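Local coordinates for Es1 family protein (Ehrlichia chaffeensis, PDB 3L3B) that is of unconfirmed function but, as an Es1-type member of the DJ-1/PfpI family with an amidotransferase-like domain, may act in isoprenoid biosynthesis, at residues 59-64 / 96-101; 173-178 / 192-197; 110-115 / 230-235. One frame throughout, in Å; residues are numbered along the deposited sequence.

Contact 1: 59-64 / 96-101; sequences KCFAPN and SVYDIE
The edge pairing between strands 59-62 and 97-99 ends in an Asx turn: I100 N still bonds to A62 O (2.9 Å) from above the carbonyl plane, while D99 OD1 accepts a bond from E101 N, two residues on (2.8 Å). CG of D99 stands opposite its own backbone N (chi1 -173°), which brings OD1 to the N-H of E101 and, through a water, to N64 N. Before the turn the strands run parallel: Y98 N donates to C60 O, and A62 N meets Y98 O almost head-on (3.0 Å). F61 and Y98 share one face. The phenyl CD1 of F61 lies 3.7 Å from CB of Y98, D99 O meets the F61 ring edge in its plane, and I100 CG1 packs on F61 CB (4.1 Å). The extended K59 chain brings CE obliquely to the phenol, 4.0 Å from Y98 OH. On the other face V97 CG2 packs against C60 CB (3.9 Å) and lies near A62 CB. Strand 97-99 is the outermost within this chain; helix 85-92 covers A62 and V97 through L86, strand 24-29 bonds to the far edge of 59-62, and K74 of the second subunit donates to V97 O.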
loop_
_atom_site.group_PDB
_atom_site.type_symbol
_atom_site.label_atom_id
_atom_site.label_comp_id
_atom_site.label_asym_id
_atom_site.label_seq_id
_atom_site.Cartn_x
_atom_site.Cartn_y
_atom_site.Cartn_z
ATOM N N LYS B 59 -8.220 -8.577 -10.336
ATOM C CA LYS B 59 -8.198 -7.428 -11.246
ATOM C C LYS B 59 -8.818 -6.237 -10.569
ATOM O O LYS B 59 -9.902 -6.303 -9.970
ATOM C CB LYS B 59 -8.976 -7.715 -12.543
ATOM C CG LYS B 59 -8.185 -8.337 -13.650
ATOM C CD LYS B 59 -9.079 -8.637 -14.858
ATOM C CE LYS B 59 -8.318 -9.143 -16.053
ATOM N NZ LYS B 59 -9.193 -9.044 -17.241
ATOM N N CYS B 60 -8.156 -5.116 -10.732
ATOM C CA CYS B 60 -8.555 -3.912 -10.096
ATOM C C CYS B 60 -9.371 -3.099 -11.078
ATOM O O CYS B 60 -8.995 -2.986 -12.256
ATOM C CB CYS B 60 -7.360 -3.108 -9.641
ATOM S SG CYS B 60 -6.418 -3.816 -8.190
ATOM N N PHE B 61 -10.396 -2.438 -10.539
ATOM C CA PHE B 61 -11.303 -1.589 -11.301
ATOM C C PHE B 61 -11.535 -0.304 -10.576
ATOM O O PHE B 61 -11.529 -0.276 -9.375
ATOM C CB PHE B 61 -12.667 -2.287 -11.435
ATOM C CG PHE B 61 -12.612 -3.511 -12.219
ATOM C CD1 PHE B 61 -12.699 -3.457 -13.609
ATOM C CD2 PHE B 61 -12.460 -4.745 -11.588
ATOM C CE1 PHE B 61 -12.657 -4.612 -14.347
ATOM C CE2 PHE B 61 -12.379 -5.901 -12.325
ATOM C CZ PHE B 61 -12.476 -5.834 -13.719
ATOM N N ALA B 62 -11.728 0.767 -11.319
ATOM C CA ALA B 62 -12.105 2.041 -10.753
ATOM C C ALA B 62 -12.863 2.880 -11.808
ATOM O O ALA B 62 -12.675 2.701 -13.011
ATOM C CB ALA B 62 -10.878 2.811 -10.303
ATOM N N PRO B 63 -13.655 3.848 -11.346
ATOM C CA PRO B 63 -14.408 4.685 -12.246
ATOM C C PRO B 63 -13.520 5.766 -12.813
ATOM O O PRO B 63 -12.668 6.283 -12.093
ATOM C CB PRO B 63 -15.465 5.293 -11.329
ATOM C CG PRO B 63 -14.805 5.347 -10.022
ATOM C CD PRO B 63 -14.080 4.041 -9.950
ATOM N N ASN B 64 -13.723 6.085 -14.088
ATOM C CA ASN B 64 -12.930 7.110 -14.774
ATOM C C ASN B 64 -13.581 8.485 -14.521
ATOM O O ASN B 64 -14.206 9.052 -15.398
ATOM C CB ASN B 64 -12.827 6.785 -16.281
ATOM C CG ASN B 64 -11.983 7.787 -17.061
ATOM O OD1 ASN B 64 -11.111 8.435 -16.523
ATOM N ND2 ASN B 64 -12.277 7.923 -18.343
ATOM N N SER B 96 -2.239 -1.973 -13.372
ATOM C CA SER B 96 -3.188 -2.931 -13.898
ATOM C C SER B 96 -4.538 -2.614 -13.337
ATOM O O SER B 96 -5.038 -3.332 -12.495
ATOM C CB SER B 96 -2.781 -4.362 -13.528
ATOM O OG SER B 96 -1.474 -4.614 -14.015
ATOM N N VAL B 97 -5.083 -1.472 -13.732
ATOM C CA VAL B 97 -6.410 -1.066 -13.274
ATOM C C VAL B 97 -7.240 -0.784 -14.513
ATOM O O VAL B 97 -6.745 -0.263 -15.505
ATOM C CB VAL B 97 -6.401 0.138 -12.242
ATOM C CG1 VAL B 97 -6.005 1.455 -12.886
ATOM C CG2 VAL B 97 -7.788 0.290 -11.568
ATOM N N TYR B 98 -8.505 -1.175 -14.451
ATOM C CA TYR B 98 -9.399 -1.149 -15.605
ATOM C C TYR B 98 -10.585 -0.248 -15.280
ATOM O O TYR B 98 -10.990 -0.128 -14.137
ATOM C CB TYR B 98 -9.897 -2.582 -15.896
ATOM C CG TYR B 98 -8.805 -3.589 -16.288
ATOM C CD1 TYR B 98 -8.755 -4.133 -17.587
ATOM C CD2 TYR B 98 -7.834 -3.993 -15.372
ATOM C CE1 TYR B 98 -7.756 -5.051 -17.961
ATOM C CE2 TYR B 98 -6.802 -4.893 -15.738
ATOM C CZ TYR B 98 -6.781 -5.426 -17.028
ATOM O OH TYR B 98 -5.795 -6.329 -17.366
ATOM N N ASP B 99 -11.162 0.378 -16.288
ATOM C CA ASP B 99 -12.367 1.172 -16.105
ATOM C C ASP B 99 -13.476 0.266 -15.597
ATOM O O ASP B 99 -13.676 -0.833 -16.117
ATOM C CB ASP B 99 -12.744 1.859 -17.425
ATOM C CG ASP B 99 -13.935 2.864 -17.284
ATOM O OD1 ASP B 99 -14.840 2.671 -16.475
ATOM O OD2 ASP B 99 -13.929 3.875 -18.014
ATOM N N ILE B 100 -14.189 0.720 -14.569
ATOM C CA ILE B 100 -15.204 -0.100 -13.907
ATOM C C ILE B 100 -16.381 -0.324 -14.838
ATOM O O ILE B 100 -17.101 -1.280 -14.693
ATOM C CB ILE B 100 -15.721 0.572 -12.640
ATOM C CG1 ILE B 100 -16.385 -0.473 -11.737
ATOM C CG2 ILE B 100 -16.661 1.730 -12.998
ATOM C CD1 ILE B 100 -16.780 0.073 -10.378
ATOM N N GLU B 101 -16.548 0.544 -15.822
ATOM C CA GLU B 101 -17.633 0.348 -16.794
ATOM C C GLU B 101 -17.326 -0.896 -17.656
ATOM O O GLU B 101 -18.230 -1.416 -18.317
ATOM C CB GLU B 101 -17.814 1.608 -17.660
HETATM O O HOH W 1 -4.897 -5.451 -10.785
HETATM O O HOH W 2 -15.977 4.883 -15.247
#

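Contact 2: 173-178 / 192-197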
loop_
_atom_site.group_PDB
_atom_site.type_symbol
_atom_site.label_atom_id
_atom_site.label_comp_id
_atom_site.label_asym_id
_atom_site.label_seq_id
_atom_site.Cartn_x
_atom_site.Cartn_y
_atom_site.Cartn_z
ATOM N N LYS B 173 -31.603 -6.719 3.523
ATOM C CA LYS B 173 -31.205 -6.133 4.805
ATOM C C LYS B 173 -29.963 -6.916 5.242
ATOM O O LYS B 173 -30.113 -8.038 5.704
ATOM C CB LYS B 173 -32.345 -6.313 5.815
ATOM C CG LYS B 173 -31.993 -6.034 7.289
ATOM C CD LYS B 173 -33.175 -5.924 8.228
ATOM C CE LYS B 173 -33.967 -4.661 8.054
ATOM N NZ LYS B 173 -34.793 -4.416 9.310
ATOM N N VAL B 174 -28.751 -6.420 4.982
ATOM C CA VAL B 174 -27.572 -7.262 5.164
ATOM C C VAL B 174 -26.861 -6.935 6.461
ATOM O O VAL B 174 -26.996 -5.851 7.008
ATOM C CB VAL B 174 -26.576 -7.246 3.978
ATOM C CG1 VAL B 174 -27.269 -7.390 2.613
ATOM C CG2 VAL B 174 -25.690 -6.017 4.040
ATOM N N LYS B 175 -26.095 -7.903 6.929
ATOM C CA LYS B 175 -25.464 -7.843 8.228
ATOM C C LYS B 175 -23.980 -7.626 8.023
ATOM O O LYS B 175 -23.354 -8.401 7.328
ATOM C CB LYS B 175 -25.675 -9.179 8.918
ATOM C CG LYS B 175 -25.078 -9.316 10.267
ATOM C CD LYS B 175 -25.445 -10.663 10.894
ATOM C CE LYS B 175 -24.873 -11.830 10.087
ATOM N NZ LYS B 175 -24.377 -12.952 10.932
ATOM N N VAL B 176 -23.450 -6.597 8.666
ATOM C CA VAL B 176 -22.001 -6.243 8.560
ATOM C C VAL B 176 -21.451 -5.692 9.873
ATOM O O VAL B 176 -22.203 -5.337 10.768
ATOM C CB VAL B 176 -21.752 -5.172 7.473
ATOM C CG1 VAL B 176 -22.227 -5.651 6.074
ATOM C CG2 VAL B 176 -22.424 -3.819 7.819
ATOM N N THR B 177 -20.120 -5.619 9.982
ATOM C CA THR B 177 -19.476 -4.777 11.041
ATOM C C THR B 177 -18.756 -3.551 10.442
ATOM O O THR B 177 -18.213 -3.595 9.334
ATOM C CB THR B 177 -18.452 -5.563 11.821
ATOM O OG1 THR B 177 -18.051 -4.820 12.991
ATOM C CG2 THR B 177 -17.211 -5.802 10.946
ATOM N N ILE B 178 -18.803 -2.437 11.171
ATOM C CA ILE B 178 -17.854 -1.324 11.015
ATOM C C ILE B 178 -17.028 -1.082 12.302
ATOM O O ILE B 178 -16.421 -0.025 12.469
ATOM C CB ILE B 178 -18.550 -0.043 10.528
ATOM C CG1 ILE B 178 -19.606 0.448 11.524
ATOM C CG2 ILE B 178 -19.152 -0.342 9.145
ATOM C CD1 ILE B 178 -20.166 1.795 11.222
ATOM N N VAL B 192 -28.064 -4.465 9.417
ATOM C CA VAL B 192 -27.916 -4.923 10.786
ATOM C C VAL B 192 -26.431 -4.895 11.155
ATOM O O VAL B 192 -25.580 -5.435 10.420
ATOM C CB VAL B 192 -28.464 -6.372 10.939
ATOM C CG1 VAL B 192 -28.222 -6.931 12.355
ATOM C CG2 VAL B 192 -29.935 -6.393 10.599
ATOM N N HIS B 193 -26.097 -4.260 12.281
ATOM C CA HIS B 193 -24.678 -4.168 12.671
ATOM C C HIS B 193 -24.312 -5.222 13.710
ATOM O O HIS B 193 -25.083 -5.525 14.599
ATOM C CB HIS B 193 -24.331 -2.779 13.218
ATOM C CG HIS B 193 -22.911 -2.627 13.676
ATOM N ND1 HIS B 193 -21.846 -2.469 12.808
ATOM C CD2 HIS B 193 -22.395 -2.567 14.919
ATOM C CE1 HIS B 193 -20.733 -2.333 13.506
ATOM N NE2 HIS B 193 -21.036 -2.407 14.791
ATOM N N VAL B 194 -23.110 -5.760 13.588
ATOM C CA VAL B 194 -22.578 -6.719 14.531
ATOM C C VAL B 194 -21.299 -6.110 15.027
ATOM O O VAL B 194 -20.479 -5.709 14.212
ATOM C CB VAL B 194 -22.329 -8.080 13.849
ATOM C CG1 VAL B 194 -21.524 -9.019 14.762
ATOM C CG2 VAL B 194 -23.679 -8.715 13.427
ATOM N N ASP B 195 -21.138 -5.990 16.340
ATOM C CA ASP B 195 -19.924 -5.408 16.881
ATOM C C ASP B 195 -18.799 -6.423 16.636
ATOM O O ASP B 195 -19.020 -7.607 16.755
ATOM C CB ASP B 195 -20.056 -5.084 18.391
ATOM C CG ASP B 195 -20.832 -3.764 18.670
ATOM O OD1 ASP B 195 -21.110 -2.977 17.727
ATOM O OD2 ASP B 195 -21.152 -3.514 19.860
ATOM N N CYS B 196 -17.599 -5.965 16.264
ATOM C CA CYS B 196 -16.527 -6.896 15.925
ATOM C C CYS B 196 -15.128 -6.316 16.215
ATOM O O CYS B 196 -14.873 -5.147 15.944
ATOM C CB CYS B 196 -16.611 -7.251 14.432
ATOM S SG CYS B 196 -15.526 -8.591 13.946
ATOM N N PRO B 197 -14.231 -7.119 16.802
ATOM C CA PRO B 197 -12.894 -6.560 17.023
ATOM C C PRO B 197 -12.132 -6.417 15.707
ATOM O O PRO B 197 -12.500 -7.033 14.676
ATOM C CB PRO B 197 -12.218 -7.557 17.983
ATOM C CG PRO B 197 -13.073 -8.780 17.985
ATOM C CD PRO B 197 -14.478 -8.328 17.599
#
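A small parallel two-stranded sheet, strands 175-176 and 192-193, is joined through helix 185-189 as a beta-alpha-beta unit beside the main sheet. Its ladder has three backbone bonds: V192 N to V174 O, V176 N to V192 O, nearly straight at the acceptor (C=O...N angle 177°), and V194 N to V176 O, each 3.0 Å long. K175 and V192 share one face, V176 and H193 the other. The aliphatic part of K175 runs obliquely across V194, CG lying 3.5 Å from CG2, before bends at its third and fourth torsions take the amine away to a weak bond with K203 O. K173 crosses V192 in a similar way, its CG 3.9 Å from CG2. On the face of V176 and H193 the imidazole of H193, with CG trans to the backbone N (chi1 178°), reaches forward past T177 to I178. Backbone N of I178 lies in the ring plane at the CE1 edge, and CG1 of I178 meets CE1 of H193 at 3.6 Å, the two side chains crossing at about a right angle. I186 of the connecting helix touches V176, I178 and H193, while helix 160-168 packs on V174 and V176. Past the ladder the hydroxyl of T177 takes over the pairing. This OG1 receives a bond from G179 N and sits 3.2 Å from CB of C196; T177 OG1 donates to V194 O at 2.9 Å, with a C=O...O angle of 163°.

Contact 3: 110-115 / 230-235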
loop_
_atom_site.group_PDB
_atom_site.type_symbol
_atom_site.label_atom_id
_atom_site.label_comp_id
_atom_site.label_asym_id
_atom_site.label_seq_id
_atom_site.Cartn_x
_atom_site.Cartn_y
_atom_site.Cartn_z
ATOM N N MET B 110 -15.940 -13.402 -6.955
ATOM C CA MET B 110 -16.131 -12.564 -5.782
ATOM C C MET B 110 -15.644 -11.127 -6.073
ATOM O O MET B 110 -14.969 -10.891 -7.071
ATOM C CB MET B 110 -15.362 -13.141 -4.581
ATOM C CG MET B 110 -13.796 -13.289 -4.775
ATOM S SD MET B 110 -12.880 -13.949 -3.313
ATOM C CE MET B 110 -12.536 -12.437 -2.436
ATOM N N LEU B 111 -15.952 -10.225 -5.145
ATOM C CA LEU B 111 -15.634 -8.817 -5.195
ATOM C C LEU B 111 -15.143 -8.423 -3.832
ATOM O O LEU B 111 -15.718 -8.836 -2.835
ATOM C CB LEU B 111 -16.904 -8.021 -5.527
ATOM C CG LEU B 111 -16.813 -6.505 -5.466
ATOM C CD1 LEU B 111 -15.816 -6.029 -6.561
ATOM C CD2 LEU B 111 -18.138 -5.852 -5.599
ATOM N N VAL B 112 -14.040 -7.654 -3.777
ATOM C CA VAL B 112 -13.602 -7.031 -2.529
ATOM C C VAL B 112 -13.499 -5.513 -2.736
ATOM O O VAL B 112 -13.032 -5.037 -3.789
ATOM C CB VAL B 112 -12.297 -7.646 -1.984
ATOM C CG1 VAL B 112 -12.005 -7.115 -0.575
ATOM C CG2 VAL B 112 -12.414 -9.161 -1.955
ATOM N N ILE B 113 -14.011 -4.771 -1.752
ATOM C CA ILE B 113 -13.965 -3.337 -1.719
ATOM C C ILE B 113 -13.186 -2.866 -0.480
ATOM O O ILE B 113 -13.742 -2.773 0.617
ATOM C CB ILE B 113 -15.373 -2.737 -1.655
ATOM C CG1 ILE B 113 -16.281 -3.424 -2.683
ATOM C CG2 ILE B 113 -15.281 -1.256 -1.921
ATOM C CD1 ILE B 113 -17.790 -3.167 -2.505
ATOM N N PRO B 114 -11.903 -2.517 -0.655
ATOM C CA PRO B 114 -11.186 -1.899 0.467
ATOM C C PRO B 114 -11.882 -0.627 0.929
ATOM O O PRO B 114 -12.706 -0.058 0.206
ATOM C CB PRO B 114 -9.827 -1.574 -0.140
ATOM C CG PRO B 114 -9.653 -2.528 -1.279
ATOM C CD PRO B 114 -11.030 -2.799 -1.801
ATOM N N GLY B 115 -11.554 -0.124 2.114
ATOM C CA GLY B 115 -12.188 1.095 2.562
ATOM C C GLY B 115 -11.380 2.315 2.136
ATOM O O GLY B 115 -10.609 2.281 1.153
ATOM N N ASP B 230 -8.873 -12.722 8.003
ATOM C CA ASP B 230 -10.042 -13.525 8.345
ATOM C C ASP B 230 -11.197 -13.359 7.343
ATOM O O ASP B 230 -11.910 -14.311 7.035
ATOM C CB ASP B 230 -10.549 -13.154 9.717
ATOM C CG ASP B 230 -11.555 -14.181 10.241
ATOM O OD1 ASP B 230 -12.754 -13.841 10.389
ATOM O OD2 ASP B 230 -11.144 -15.343 10.425
ATOM N N MET B 231 -11.369 -12.137 6.845
ATOM C CA MET B 231 -12.407 -11.865 5.895
ATOM C C MET B 231 -12.193 -12.639 4.588
ATOM O O MET B 231 -13.085 -13.334 4.130
ATOM C CB MET B 231 -12.474 -10.363 5.627
ATOM C CG MET B 231 -13.684 -10.039 4.844
ATOM S SD MET B 231 -13.782 -8.363 4.327
ATOM C CE MET B 231 -12.636 -8.360 2.967
ATOM N N ILE B 232 -10.996 -12.550 4.021
ATOM C CA ILE B 232 -10.680 -13.169 2.738
ATOM C C ILE B 232 -10.714 -14.687 2.878
ATOM O O ILE B 232 -11.319 -15.363 2.025
ATOM C CB ILE B 232 -9.281 -12.740 2.205
ATOM C CG1 ILE B 232 -9.182 -11.214 1.943
ATOM C CG2 ILE B 232 -8.916 -13.586 0.987
ATOM C CD1 ILE B 232 -10.202 -10.564 0.985
ATOM N N SER B 233 -10.113 -15.224 3.952
ATOM C CA SER B 233 -10.288 -16.641 4.295
ATOM C C SER B 233 -11.751 -17.060 4.242
ATOM O O SER B 233 -12.088 -18.037 3.595
ATOM C CB SER B 233 -9.746 -16.976 5.701
ATOM O OG SER B 233 -8.355 -16.704 5.782
ATOM N N SER B 234 -12.611 -16.324 4.940
ATOM C CA SER B 234 -14.020 -16.687 5.044
ATOM C C SER B 234 -14.685 -16.672 3.684
ATOM O O SER B 234 -15.525 -17.506 3.387
ATOM C CB SER B 234 -14.754 -15.724 5.974
ATOM O OG SER B 234 -14.186 -15.776 7.269
ATOM N N MET B 235 -14.335 -15.703 2.858
ATOM C CA MET B 235 -14.867 -15.654 1.498
ATOM C C MET B 235 -14.408 -16.873 0.689
ATOM O O MET B 235 -15.198 -17.532 0.019
ATOM C CB MET B 235 -14.441 -14.358 0.779
ATOM C CG MET B 235 -15.049 -13.107 1.365
ATOM S SD MET B 235 -14.352 -11.630 0.589
ATOM C CE MET B 235 -15.423 -11.739 -0.904
#
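Helix-on-sheet packing of an alpha/beta fold brings strand 110-113, in the middle of the main sheet, against the C-terminal helix 221-238; the axes of strand 110-113 and of helix segment 230-235 run nearly antiparallel (168°), 10.8 Å apart at closest approach. The contact across them is apolar. V112 presents both methyls: CG1 meets CE of M231 tip to tip at 3.8 Å, and CG2 lies 3.9 Å from CD1 of I232, whose side chain crosses it at about a right angle. CG2 of V112 also lies 4.0 Å from SD of M235. Helix 41-53 adds V47 to V112 and L51 to M110, and F210 of strand 209-212 touches M231 and M235. Within the helix, D230 O accepts from both N and OG of S234, the hydroxyl at 2.7 Å, from opposite faces of its plane; D230 OD1 also bonds to S201. The remaining packing centres on two methionines. CG of M110 sits in the cramped place between N and carbonyl carbon (chi1 59°), and M235 folds at its last torsion (80°), turning its methyl back to the strand. CE of M235 lies 3.5 Å from L111 O; CE of M110 comes 3.6 Å from SD of M235.

In the fold
From the N terminus, strand 56-62 comes first; 31 residues separate 59-64 from 96-101, running through the hairpin strands 70-72 and 77-79 and helix 85-92, and contact 1 closes this loop by laying strand 97-99 on the sheet edge. The chain then enters the same sheet at strand 110-113, which opens the long loop of contact 3, closed only when the C-terminal helix returns. Contact 2 is nested in that loop, closing a short 13-residue connection of its own. Contacts 1 and 2 lie on opposite sides of the chain's centre, about 18 Å apart at their nearest atoms, while the buried contact 3 ties the middle of the sheet to the last helix.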